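Local atomic coordinates of uncharacterized protein (PDB entry 3LPZ), a protein that probably acts in the Get pathway, as a Get4-family alpha-solenoid that binds Get5 and takes part in the biogenesis of tail-anchored membrane proteins. Residues A[56-61]-A[75-80]. Numbering follows the deposited sequence.
Sequences DILASV and GDLAVL
Leu-58 of helix 51-67 packs against Leu-77 and, a turn further along helix 71-88, Leu-80; the two helices are successive, roughly antiparallel members of the Get4 alpha-solenoid. The short segments run at 150° to each other with axes 8.8 Å apart, and the backbones come nearest at Leu-58 and Leu-77.

The interface is wholly aliphatic. With CG anti to the carbonyl carbon (chi1 -68°), Leu-58 extends across to the second helix, where its CD2 rests on CG of Leu-77, 4.0 Å off. Both of its methyls also reach Leu-80, in the one of that residue's two modelled conformers described here. Leu-58 CD2 meets Leu-80 CD2 at 3.8 Å. Leu-58 CD1 lies 3.9 Å from Leu-80 CG. Leu-58 crosses both leucines at roughly a right angle. Replacing Leu-58 by an alanine would probably leave Leu-77 without the methyl that lies against its CG, opening a gap between the helices. One turn further on, Val-61 extends the seam: its CG1, anti to the backbone N, meets CD2 of Leu-77 at 3.7 Å.

Other helices pack against both members. Leu-58 also touches Ala-42 and Val-61 touches Thr-38, both of helix 28-47, whereas Ala-78 and Val-79 touch Phe-117 of helix 112-128; the contact is largely buried in the helical array.

The hydrogen bonds of helix 51-67 include a pair at Asp-56 O, which takes two donors from one residue, entering from opposite faces of the carbonyl plane: Ser-60 N, and the hydroxyl Ser-60 OG at 2.8 Å, tilted 30° from that plane.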
loop_
_atom_site.group_PDB
_atom_site.type_symbol
_atom_site.label_atom_id
_atom_site.label_comp_id
_atom_site.label_asym_id
_atom_site.label_seq_id
_atom_site.Cartn_x
_atom_site.Cartn_y
_atom_site.Cartn_z
ATOM N N ASP A 56 26.475 -7.550 9.162
ATOM C CA ASP A 56 26.728 -8.772 8.382
ATOM C C ASP A 56 26.416 -9.985 9.260
ATOM O O ASP A 56 25.773 -10.926 8.808
ATOM C CB ASP A 56 28.174 -8.851 7.880
ATOM C CG ASP A 56 28.454 -7.935 6.690
ATOM O OD1 ASP A 56 27.518 -7.431 6.040
ATOM O OD2 ASP A 56 29.641 -7.703 6.407
ATOM N N ILE A 57 26.857 -9.941 10.517
ATOM C CA ILE A 57 26.581 -11.025 11.467
ATOM C C ILE A 57 25.077 -11.247 11.682
ATOM O O ILE A 57 24.581 -12.369 11.528
ATOM C CB ILE A 57 27.293 -10.794 12.820
ATOM C CG1 ILE A 57 28.817 -10.895 12.613
ATOM C CG2 ILE A 57 26.806 -11.817 13.881
ATOM C CD1 ILE A 57 29.630 -10.283 13.731
ATOM N N LEU A 58 24.359 -10.185 12.035
ATOM C CA LEU A 58 22.908 -10.300 12.269
ATOM C C LEU A 58 22.142 -10.758 11.024
ATOM O O LEU A 58 21.258 -11.627 11.116
ATOM C CB LEU A 58 22.337 -8.961 12.796
ATOM C CG LEU A 58 22.845 -8.632 14.207
ATOM C CD1 LEU A 58 22.483 -7.201 14.614
ATOM C CD2 LEU A 58 22.302 -9.624 15.224
ATOM N N ALA A 59 22.445 -10.161 9.869
ATOM C CA ALA A 59 21.725 -10.535 8.637
ATOM C C ALA A 59 21.993 -11.997 8.248
ATOM O O ALA A 59 21.067 -12.708 7.902
ATOM C CB ALA A 59 22.070 -9.561 7.440
ATOM N N SER A 60 23.251 -12.441 8.298
ATOM C CA SER A 60 23.556 -13.812 7.869
ATOM C C SER A 60 22.935 -14.826 8.822
ATOM O O SER A 60 22.310 -15.790 8.380
ATOM C CB SER A 60 25.071 -14.064 7.812
ATOM O OG SER A 60 25.702 -13.103 7.001
ATOM N N VAL A 61 23.080 -14.600 10.123
ATOM C CA VAL A 61 22.608 -15.564 11.116
ATOM C C VAL A 61 21.072 -15.555 11.241
ATOM O O VAL A 61 20.446 -16.611 11.443
ATOM C CB VAL A 61 23.281 -15.367 12.509
ATOM C CG1 VAL A 61 22.645 -16.305 13.573
ATOM C CG2 VAL A 61 24.841 -15.575 12.433
ATOM N N GLY A 75 13.570 -14.230 13.713
ATOM C CA GLY A 75 12.820 -12.964 13.591
ATOM C C GLY A 75 13.319 -11.921 14.581
ATOM O O GLY A 75 13.401 -10.736 14.272
ATOM N N ASP A 76 13.623 -12.361 15.797
ATOM C CA ASP A 76 14.163 -11.457 16.802
ATOM C C ASP A 76 15.503 -10.871 16.308
ATOM O O ASP A 76 15.764 -9.670 16.448
ATOM C CB ASP A 76 14.340 -12.189 18.129
ATOM C CG ASP A 76 13.034 -12.346 18.894
ATOM O OD1 ASP A 76 11.995 -11.779 18.485
ATOM O OD2 ASP A 76 13.043 -13.045 19.926
ATOM N N LEU A 77 16.341 -11.707 15.697
ATOM C CA LEU A 77 17.593 -11.185 15.122
ATOM C C LEU A 77 17.347 -10.218 13.960
ATOM O O LEU A 77 18.095 -9.246 13.789
ATOM C CB LEU A 77 18.519 -12.319 14.670
ATOM C CG LEU A 77 19.710 -12.613 15.567
ATOM C CD1 LEU A 77 19.394 -12.486 17.052
ATOM C CD2 LEU A 77 20.345 -13.910 15.225
ATOM N N ALA A 78 16.313 -10.501 13.161
ATOM C CA ALA A 78 15.960 -9.610 12.044
ATOM C C ALA A 78 15.501 -8.252 12.579
ATOM O O ALA A 78 15.828 -7.217 12.011
ATOM C CB ALA A 78 14.875 -10.249 11.134
ATOM N N VAL A 79 14.736 -8.254 13.669
ATOM C CA VAL A 79 14.338 -6.983 14.325
ATOM C C VAL A 79 15.570 -6.245 14.871
ATOM O O VAL A 79 15.678 -5.002 14.743
ATOM C CB VAL A 79 13.247 -7.228 15.444
ATOM C CG1 VAL A 79 12.950 -5.959 16.262
ATOM C CG2 VAL A 79 11.941 -7.752 14.799
ATOM N N LEU A 80 16.511 -6.995 15.460
ATOM C CA LEU A 80 17.748 -6.400 15.990
ATOM C C LEU A 80 18.557 -5.764 14.849
ATOM O O LEU A 80 19.204 -4.745 15.023
ATOM C CB LEU A 80 18.583 -7.472 16.708
ATOM C CG LEU A 80 19.814 -7.025 17.498
ATOM C CD1 LEU A 80 19.460 -5.893 18.469
ATOM C CD2 LEU A 80 20.467 -8.221 18.236
#